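Long-range contacts in porin (Rhodobacter blasticus, PDB 3PRN), which forms, as a homotrimer, channels in the bacterial outer membrane through which small hydrophilic solutes up to about 0.6 kDa diffuse passively: residues Arg30-Ile35 / Lys50-Trp55; Tyr200-Ala205 / Gly228-Gly233; Ala220-Thr225 / Asp243-Gly248. The protein carries 1 engineered substitution. All blocks are in the same frame, centred on the assembly; numbering follows the deposited sequence. Where two conformers were deposited one is given.

Contact 1: Arg30-Ile35 / Lys50-Trp55; sequences RLRINI and KLRMQW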
loop_
_atom_site.group_PDB
_atom_site.type_symbol
_atom_site.label_atom_id
_atom_site.label_comp_id
_atom_site.label_asym_id
_atom_site.label_seq_id
_atom_site.Cartn_x
_atom_site.Cartn_y
_atom_site.Cartn_z
ATOM N N ARG A 30 8.722 13.719 4.823
ATOM C CA ARG A 30 8.311 12.341 5.168
ATOM C C ARG A 30 6.775 12.291 5.186
ATOM O O ARG A 30 6.139 13.213 5.689
ATOM C CB ARG A 30 8.838 11.986 6.561
ATOM C CG ARG A 30 8.190 10.707 7.145
ATOM C CD ARG A 30 8.730 10.351 8.505
ATOM N NE ARG A 30 10.127 9.969 8.468
ATOM C CZ ARG A 30 10.823 9.589 9.564
ATOM N NH1 ARG A 30 10.271 9.529 10.759
ATOM N NH2 ARG A 30 12.097 9.282 9.372
ATOM N N LEU A 31 6.210 11.216 4.670
ATOM C CA LEU A 31 4.776 10.990 4.821
ATOM C C LEU A 31 4.613 9.673 5.604
ATOM O O LEU A 31 5.220 8.655 5.162
ATOM C CB LEU A 31 4.067 10.930 3.486
ATOM C CG LEU A 31 2.622 10.384 3.549
ATOM C CD1 LEU A 31 1.781 11.337 4.379
ATOM C CD2 LEU A 31 2.053 10.287 2.147
ATOM N N ARG A 32 3.913 9.671 6.730
ATOM C CA ARG A 32 3.702 8.433 7.461
ATOM C C ARG A 32 2.183 8.170 7.584
ATOM O O ARG A 32 1.414 9.041 8.058
ATOM C CB ARG A 32 4.325 8.476 8.888
ATOM C CG ARG A 32 3.964 7.197 9.678
ATOM C CD ARG A 32 4.504 7.342 11.135
ATOM N NE ARG A 32 5.949 7.120 11.122
ATOM C CZ ARG A 32 6.760 7.167 12.180
ATOM N NH1 ARG A 32 6.278 7.415 13.415
ATOM N NH2 ARG A 32 8.068 6.946 12.010
ATOM N N ILE A 33 1.747 6.965 7.178
ATOM C CA ILE A 33 0.379 6.546 7.371
ATOM C C ILE A 33 0.361 5.270 8.205
ATOM O O ILE A 33 1.014 4.298 7.806
ATOM C CB ILE A 33 -0.331 6.257 6.025
ATOM C CG1 ILE A 33 -0.523 7.528 5.196
ATOM C CG2 ILE A 33 -1.727 5.656 6.206
ATOM C CD1 ILE A 33 -0.611 7.255 3.700
ATOM N N ASN A 34 -0.416 5.235 9.285
ATOM C CA ASN A 34 -0.552 4.016 10.084
ATOM C C ASN A 34 -1.974 3.447 9.825
ATOM O O ASN A 34 -2.974 4.211 9.861
ATOM C CB ASN A 34 -0.422 4.318 11.573
ATOM C CG ASN A 34 0.942 4.885 11.961
ATOM O OD1 ASN A 34 1.978 4.274 11.681
ATOM N ND2 ASN A 34 0.910 6.033 12.624
ATOM N N ILE A 35 -2.046 2.157 9.620
ATOM C CA ILE A 35 -3.354 1.511 9.405
ATOM C C ILE A 35 -3.501 0.578 10.608
ATOM O O ILE A 35 -2.645 -0.302 10.796
ATOM C CB ILE A 35 -3.311 0.705 8.106
ATOM C CG1 ILE A 35 -2.896 1.661 6.974
ATOM C CG2 ILE A 35 -4.640 0.017 7.878
ATOM C CD1 ILE A 35 -2.871 0.915 5.662
ATOM N N LYS A 50 -1.398 -3.714 13.252
ATOM C CA LYS A 50 -1.051 -2.465 12.617
ATOM C C LYS A 50 -0.035 -2.672 11.486
ATOM O O LYS A 50 0.842 -3.554 11.515
ATOM C CB LYS A 50 -0.565 -1.491 13.642
ATOM C CG LYS A 50 0.900 -1.077 13.576
ATOM C CD LYS A 50 1.137 0.267 14.296
ATOM C CE LYS A 50 2.362 0.268 15.215
ATOM N NZ LYS A 50 2.484 1.495 16.022
ATOM N N LEU A 51 -0.208 -1.807 10.502
ATOM C CA LEU A 51 0.666 -1.776 9.339
ATOM C C LEU A 51 1.087 -0.291 9.163
ATOM O O LEU A 51 0.240 0.613 9.385
ATOM C CB LEU A 51 -0.050 -2.272 8.101
ATOM C CG LEU A 51 0.774 -2.491 6.852
ATOM C CD1 LEU A 51 1.726 -3.669 7.016
ATOM C CD2 LEU A 51 -0.117 -2.737 5.648
ATOM N N ARG A 52 2.304 -0.025 8.718
ATOM C CA ARG A 52 2.740 1.341 8.418
ATOM C C ARG A 52 3.173 1.478 6.945
ATOM O O ARG A 52 3.822 0.572 6.361
ATOM C CB ARG A 52 3.946 1.722 9.303
ATOM C CG ARG A 52 4.544 3.100 9.078
ATOM C CD ARG A 52 5.466 3.509 10.242
ATOM N NE ARG A 52 4.623 3.703 11.489
ATOM C CZ ARG A 52 5.185 3.958 12.669
ATOM N NH1 ARG A 52 6.542 4.056 12.795
ATOM N NH2 ARG A 52 4.449 4.171 13.746
ATOM N N MET A 53 2.854 2.596 6.315
ATOM C CA MET A 53 3.287 2.956 4.972
ATOM C C MET A 53 3.996 4.315 5.162
ATOM O O MET A 53 3.411 5.290 5.595
ATOM C CB MET A 53 2.146 3.130 3.956
ATOM C CG MET A 53 1.502 1.728 3.697
ATOM S SD MET A 53 0.076 1.978 2.536
ATOM C CE MET A 53 1.034 2.023 1.022
ATOM N N GLN A 54 5.340 4.297 5.042
ATOM C CA GLN A 54 6.103 5.509 5.230
ATOM C C GLN A 54 7.005 5.774 4.029
ATOM O O GLN A 54 7.670 4.836 3.589
ATOM C CB GLN A 54 6.984 5.407 6.466
ATOM C CG GLN A 54 7.759 6.702 6.796
ATOM C CD GLN A 54 8.501 6.501 8.115
ATOM O OE1 GLN A 54 7.801 6.262 9.133
ATOM N NE2 GLN A 54 9.822 6.575 8.121
ATOM N N TRP A 55 6.998 7.019 3.576
ATOM C CA TRP A 55 7.855 7.443 2.489
ATOM C C TRP A 55 8.776 8.558 3.037
ATOM O O TRP A 55 8.320 9.457 3.778
ATOM C CB TRP A 55 6.988 8.014 1.316
ATOM C CG TRP A 55 7.876 8.579 0.220
ATOM C CD1 TRP A 55 8.444 7.893 -0.823
ATOM C CD2 TRP A 55 8.284 9.952 0.079
ATOM N NE1 TRP A 55 9.162 8.752 -1.602
ATOM C CE2 TRP A 55 9.109 10.020 -1.074
ATOM C CE3 TRP A 55 8.091 11.108 0.835
ATOM C CZ2 TRP A 55 9.726 11.206 -1.483
ATOM C CZ3 TRP A 55 8.678 12.298 0.427
ATOM C CH2 TRP A 55 9.509 12.331 -0.752
#
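Arg32 and Arg52 lie flat on one another across two neighbouring strands of the antiparallel porin barrel, their guanidinium centres 3.6 Å apart and the planes only 11° from parallel. This face, which also bears Asn34 and Gln54, shows how a polar barrel wall can pack closely although several of its side chains stay partly exposed. Arg32 grips Gln54 OE1 side-on: NE binds at 2.8 Å and NH2 at 3.0 Å, both from the same side of the amide plane. Arg52 NE meets Asn34 OD1 in the carbonyl plane at 2.7 Å, and NH2 adds a weak bond to the same oxygen. Each guanidinium thus has an amide oxygen at its edge and the other guanidinium over a face; Arg52 NH1 finds Ser119 as well.

The face of Leu31, Ile33, Ile35, Leu51, Met53 and Trp55 is looser between the strands. Ile35 CD1 comes only to 4.4 Å from Met53 SD, and these apolar chains spend their surface on the other subunits of the trimer, where Met53 meets Met53 of both neighbours. Six backbone bonds join the hairpin between the two faces. At its far end Arg30, salt-bridged to Asp56, bends at chi3 (-66°) and brings its guanidinium across the Gln54 amide, Gln54 NE2 lying 3.4 Å above the guanidinium plane of Arg30, over its centre.

Contact 2: Tyr200-Ala205 / Gly228-Gly233; sequences YKFNDA and GNYAFG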
loop_
_atom_site.group_PDB
_atom_site.type_symbol
_atom_site.label_atom_id
_atom_site.label_comp_id
_atom_site.label_asym_id
_atom_site.label_seq_id
_atom_site.Cartn_x
_atom_site.Cartn_y
_atom_site.Cartn_z
ATOM N N TYR A 200 13.575 16.526 35.941
ATOM C CA TYR A 200 12.914 17.329 36.967
ATOM C C TYR A 200 12.133 18.437 36.302
ATOM O O TYR A 200 12.763 19.208 35.571
ATOM C CB TYR A 200 14.034 17.931 37.873
ATOM C CG TYR A 200 13.481 18.755 39.011
ATOM C CD1 TYR A 200 12.593 18.190 39.930
ATOM C CD2 TYR A 200 13.817 20.096 39.176
ATOM C CE1 TYR A 200 12.044 18.937 40.965
ATOM C CE2 TYR A 200 13.300 20.849 40.227
ATOM C CZ TYR A 200 12.402 20.267 41.103
ATOM O OH TYR A 200 11.877 20.997 42.152
ATOM N N LYS A 201 10.822 18.511 36.524
ATOM C CA LYS A 201 10.026 19.597 35.932
ATOM C C LYS A 201 10.120 20.791 36.909
ATOM O O LYS A 201 9.406 20.827 37.892
ATOM C CB LYS A 201 8.587 19.270 35.691
ATOM C CG LYS A 201 8.307 18.016 34.857
ATOM C CD LYS A 201 6.802 17.960 34.599
ATOM C CE LYS A 201 6.317 16.626 34.050
ATOM N NZ LYS A 201 4.863 16.786 33.628
ATOM N N PHE A 202 11.136 21.610 36.717
ATOM C CA PHE A 202 11.478 22.682 37.632
ATOM C C PHE A 202 10.500 23.839 37.500
ATOM O O PHE A 202 10.724 24.941 38.005
ATOM C CB PHE A 202 12.918 23.133 37.530
ATOM C CG PHE A 202 13.273 24.044 36.399
ATOM C CD1 PHE A 202 13.184 25.421 36.522
ATOM C CD2 PHE A 202 13.732 23.523 35.197
ATOM C CE1 PHE A 202 13.521 26.264 35.481
ATOM C CE2 PHE A 202 14.080 24.362 34.151
ATOM C CZ PHE A 202 13.978 25.732 34.288
ATOM N N ASN A 203 9.328 23.540 36.959
ATOM C CA ASN A 203 8.266 24.558 36.861
ATOM C C ASN A 203 7.097 23.808 36.206
ATOM O O ASN A 203 7.102 22.564 36.142
ATOM C CB ASN A 203 8.679 25.683 35.920
ATOM C CG ASN A 203 8.898 27.040 36.580
ATOM O OD1 ASN A 203 8.180 27.398 37.507
ATOM N ND2 ASN A 203 9.861 27.831 36.134
ATOM N N ASP A 204 6.166 24.583 35.741
ATOM C CA ASP A 204 5.012 24.125 34.955
ATOM C C ASP A 204 5.468 24.223 33.486
ATOM O O ASP A 204 4.877 23.600 32.588
ATOM C CB ASP A 204 3.891 25.127 35.204
ATOM C CG ASP A 204 4.426 26.456 35.749
ATOM O OD1 ASP A 204 5.655 26.794 35.532
ATOM O OD2 ASP A 204 3.657 27.235 36.428
ATOM N N ALA A 205 6.555 25.008 33.354
ATOM C CA ALA A 205 7.123 25.446 32.061
ATOM C C ALA A 205 8.477 24.875 31.661
ATOM O O ALA A 205 8.800 24.828 30.469
ATOM C CB ALA A 205 7.328 26.963 32.073
ATOM N N GLY A 228 17.609 20.311 28.422
ATOM C CA GLY A 228 16.556 21.077 29.075
ATOM C C GLY A 228 15.641 21.728 28.052
ATOM O O GLY A 228 16.008 21.910 26.882
ATOM N N ASN A 229 14.452 22.107 28.506
ATOM C CA ASN A 229 13.537 22.784 27.590
ATOM C C ASN A 229 12.648 23.727 28.431
ATOM O O ASN A 229 12.442 23.485 29.628
ATOM C CB ASN A 229 12.680 21.877 26.742
ATOM C CG ASN A 229 12.044 20.785 27.582
ATOM O OD1 ASN A 229 12.513 19.633 27.508
ATOM N ND2 ASN A 229 11.055 21.139 28.389
ATOM N N TYR A 230 12.192 24.757 27.759
ATOM C CA TYR A 230 11.361 25.745 28.437
ATOM C C TYR A 230 10.298 26.301 27.501
ATOM O O TYR A 230 10.629 26.715 26.393
ATOM C CB TYR A 230 12.347 26.840 28.900
ATOM C CG TYR A 230 11.732 27.705 29.975
ATOM C CD1 TYR A 230 11.749 27.290 31.303
ATOM C CD2 TYR A 230 11.136 28.918 29.641
ATOM C CE1 TYR A 230 11.184 28.075 32.297
ATOM C CE2 TYR A 230 10.562 29.710 30.635
ATOM C CZ TYR A 230 10.595 29.280 31.947
ATOM O OH TYR A 230 10.034 30.075 32.937
ATOM N N ALA A 231 9.052 26.318 27.981
ATOM C CA ALA A 231 7.933 26.806 27.177
ATOM C C ALA A 231 7.473 28.201 27.583
ATOM O O ALA A 231 7.224 28.453 28.760
ATOM C CB ALA A 231 6.777 25.815 27.347
ATOM N N PHE A 232 7.400 29.090 26.639
ATOM C CA PHE A 232 6.957 30.457 26.743
ATOM C C PHE A 232 5.668 30.576 25.889
ATOM O O PHE A 232 5.763 30.998 24.720
ATOM C CB PHE A 232 7.939 31.408 26.062
ATOM C CG PHE A 232 9.326 31.455 26.580
ATOM C CD1 PHE A 232 9.590 32.054 27.825
ATOM C CD2 PHE A 232 10.392 30.966 25.831
ATOM C CE1 PHE A 232 10.886 32.144 28.312
ATOM C CE2 PHE A 232 11.687 31.039 26.332
ATOM C CZ PHE A 232 11.936 31.631 27.571
ATOM N N GLY A 233 4.521 30.200 26.443
ATOM C CA GLY A 233 3.301 30.325 25.597
ATOM C C GLY A 233 3.316 29.280 24.482
ATOM O O GLY A 233 3.338 28.085 24.844
#
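Ala231 N donates to Ala205 O at 2.9 Å, the one hydrogen bond between these two segments. The N-H points fairly well at its target (161°), while the donor lies 26° off the carbonyl plane. The same oxygen also receives a C-H contact from Tyr230 CA, so a single carbonyl at the end of a turn is held by two consecutive residues of a strand. It is a compact example of how backbone pairing can run on past the point where regular strand geometry stops.

Side chains gather round the Tyr230 ring. Ala205 CB sits over one face, 4.3 Å from the centroid and displaced toward the rim, a CH-pi contact; the same methyl also reaches Ala231 O at 3.6 Å. Phe202 approaches with its far end, CZ coming to 4.0 Å from Tyr230 CD1, and the two side chains run at about a right angle to each other. Its chi1 of 79° sets the ring between the backbone N and the carbonyl carbon, which turns it toward the tyrosine. Asn203 brings ND2 to the ring's edge near the hydroxyl, 3.9 Å from Tyr230 OH, a touch of van der Waals kind. Within its own strand, Tyr230 also presses CD2 over a face of the Phe232 ring.

The contact lies on the surface, with detergent bound not far from Tyr230. Residues 201-205 form the turn between strands 193-200 and 206-214, and the Ala205 bond continues the pairing of Asn229 with Thr207 on strand 206-214. On its other flank strand 223-232 is bonded to strand 235-244, where Tyr230 packs on Val237.

Contact 3: Ala220-Thr225 / Asp243-Gly248; sequences AGDQVT and DIDRAG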
loop_
_atom_site.group_PDB
_atom_site.type_symbol
_atom_site.label_atom_id
_atom_site.label_comp_id
_atom_site.label_asym_id
_atom_site.label_seq_id
_atom_site.Cartn_x
_atom_site.Cartn_y
_atom_site.Cartn_z
ATOM N N ALA A 220 31.658 4.526 20.752
ATOM C CA ALA A 220 31.453 5.764 21.498
ATOM C C ALA A 220 31.787 5.587 22.975
ATOM O O ALA A 220 32.169 6.542 23.636
ATOM C CB ALA A 220 29.963 6.183 21.333
ATOM N N GLY A 221 31.656 4.367 23.496
ATOM C CA GLY A 221 31.876 4.104 24.916
ATOM C C GLY A 221 30.706 4.687 25.703
ATOM O O GLY A 221 29.608 4.968 25.139
ATOM N N ASP A 222 30.847 4.928 26.992
ATOM C CA ASP A 222 29.820 5.500 27.819
ATOM C C ASP A 222 29.505 6.932 27.411
ATOM O O ASP A 222 30.306 7.630 26.770
ATOM C CB ASP A 222 30.167 5.410 29.301
ATOM C CG ASP A 222 30.289 3.952 29.755
ATOM O OD1 ASP A 222 30.189 2.971 28.971
ATOM O OD2 ASP A 222 30.496 3.770 30.983
ATOM N N GLN A 223 28.299 7.356 27.789
ATOM C CA GLN A 223 27.834 8.652 27.306
ATOM C C GLN A 223 26.944 9.318 28.311
ATOM O O GLN A 223 26.119 8.725 29.000
ATOM C CB GLN A 223 27.031 8.310 25.994
ATOM C CG GLN A 223 26.225 9.484 25.440
ATOM C CD GLN A 223 25.526 9.155 24.130
ATOM O OE1 GLN A 223 25.363 8.006 23.731
ATOM N NE2 GLN A 223 25.078 10.203 23.415
ATOM N N VAL A 224 27.006 10.642 28.334
ATOM C CA VAL A 224 26.114 11.373 29.233
ATOM C C VAL A 224 25.520 12.514 28.429
ATOM O O VAL A 224 26.217 13.154 27.637
ATOM C CB VAL A 224 27.020 11.956 30.354
ATOM C CG1 VAL A 224 26.311 13.057 31.113
ATOM C CG2 VAL A 224 27.435 10.810 31.276
ATOM N N THR A 225 24.224 12.728 28.610
ATOM C CA THR A 225 23.531 13.804 27.898
ATOM C C THR A 225 22.751 14.596 28.960
ATOM O O THR A 225 22.028 13.987 29.751
ATOM C CB THR A 225 22.497 13.196 26.885
ATOM O OG1 THR A 225 23.283 12.483 25.924
ATOM C CG2 THR A 225 21.686 14.276 26.216
ATOM N N ASP A 243 28.494 14.214 25.858
ATOM C CA ASP A 243 29.829 13.714 25.868
ATOM C C ASP A 243 29.889 12.182 25.770
ATOM O O ASP A 243 29.154 11.444 26.455
ATOM C CB ASP A 243 30.622 14.048 27.163
ATOM C CG ASP A 243 30.950 15.533 27.146
ATOM O OD1 ASP A 243 31.754 15.995 26.247
ATOM O OD2 ASP A 243 30.396 16.320 27.994
ATOM N N ILE A 244 30.812 11.709 24.947
ATOM C CA ILE A 244 31.063 10.281 24.853
ATOM C C ILE A 244 32.508 10.035 25.305
ATOM O O ILE A 244 33.309 10.989 25.314
ATOM C CB ILE A 244 30.802 9.730 23.444
ATOM C CG1 ILE A 244 31.615 10.438 22.357
ATOM C CG2 ILE A 244 29.283 9.910 23.121
ATOM C CD1 ILE A 244 31.497 9.837 20.973
ATOM N N ASP A 245 32.845 8.819 25.644
ATOM C CA ASP A 245 34.171 8.406 26.026
ATOM C C ASP A 245 35.134 8.237 24.851
ATOM O O ASP A 245 36.346 8.114 25.150
ATOM C CB ASP A 245 34.189 7.020 26.734
ATOM C CG ASP A 245 33.842 7.147 28.196
ATOM O OD1 ASP A 245 33.936 8.231 28.815
ATOM O OD2 ASP A 245 33.401 6.116 28.782
ATOM N N ARG A 246 34.722 8.128 23.608
ATOM C CA ARG A 246 35.696 7.930 22.532
ATOM C C ARG A 246 36.805 8.992 22.593
ATOM O O ARG A 246 36.633 10.202 22.663
ATOM C CB ARG A 246 35.065 7.900 21.180
ATOM C CG ARG A 246 35.838 7.424 19.980
ATOM C CD ARG A 246 34.912 7.504 18.744
ATOM N NE ARG A 246 34.792 8.847 18.269
ATOM C CZ ARG A 246 33.777 9.519 17.715
ATOM N NH1 ARG A 246 32.586 8.926 17.568
ATOM N NH2 ARG A 246 34.001 10.805 17.335
ATOM N N ALA A 247 38.038 8.472 22.440
ATOM C CA ALA A 247 39.238 9.293 22.467
ATOM C C ALA A 247 39.159 10.397 21.416
ATOM O O ALA A 247 38.942 10.127 20.229
ATOM C CB ALA A 247 40.458 8.406 21.998
ATOM N N GLY A 248 39.332 11.612 21.873
ATOM C CA GLY A 248 39.423 12.773 20.980
ATOM C C GLY A 248 38.085 13.349 20.534
ATOM O O GLY A 248 38.079 14.343 19.784
#
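Ile244 leans on Ala220 and Gln223, and its atoms divide the two partners between them. CB stands 3.5 Å from Ala220 O, and CG1 passes the same oxygen. With chi1 at 57°, CG1 is held between the backbone N and the carbonyl carbon, so that CD1 at the tip reaches Ala220 CB at 4.0 Å. The same CD1 sits over a face of the Arg246 guanidinium, toward its rim. The other branch, CG2, crosses to the Gln223 chain and meets CG at 3.9 Å. Cut back to an alanine here, the side chain would lose CD1 and CG2, which would probably open a gap beside the Ala220 methyl and leave the aliphatic part of Gln223 without its apolar neighbour.

These residues mark the end of a beta hairpin, strands 223-232 and 235-244, in the 16-stranded porin barrel. Val224 and Asp243 exchange two backbone bonds, Val224 N reaching Asp243 O at 3.0 Å; Gln223 and Ile244 follow as a non-hydrogen-bonded pair. Past the last bridge the bonding loses its regularity: Asp245 N still reaches Asp222 O at 3.0 Å, whereas Arg246 N makes only a weak bond to Ala220 O.

Asp245 turns its carboxylate alongside that of Asp222, and OD2 receives a weak bond from Asp222 N at 3.3 Å. The two acids are close, 4.3 Å between Asp222 OD2 and Asp245 OD2, which may raise the affinity of one of them for a proton. Gly221 has a positive phi, and a side chain there would run into Asp245 CB. The amide of Gln223 is bonded to Asn215, and also to Asp109 and Gln111, which belong to the long segment between strands 78-83 and 131-138.

From the N terminus, contact 1 comes first and is complete in itself: it closes the hairpin of strands 25-39 and 46-56 on the side of the barrel that meets the other subunits. Contacts 2 and 3 follow much later and interlock. Contact 2 opens at 200-205, contact 3 opens at 220-225 before contact 2 closes at 228-233, and contact 3 closes last, at 243-248, so the two cross. They share strand 223-232, contact 2 tying its C-terminal end to the turn before strand 206-214, contact 3 its N-terminal end to strand 235-244. Contacts 1 and 3 lie on opposite sides of the chain's centre, their centres about 34 Å apart.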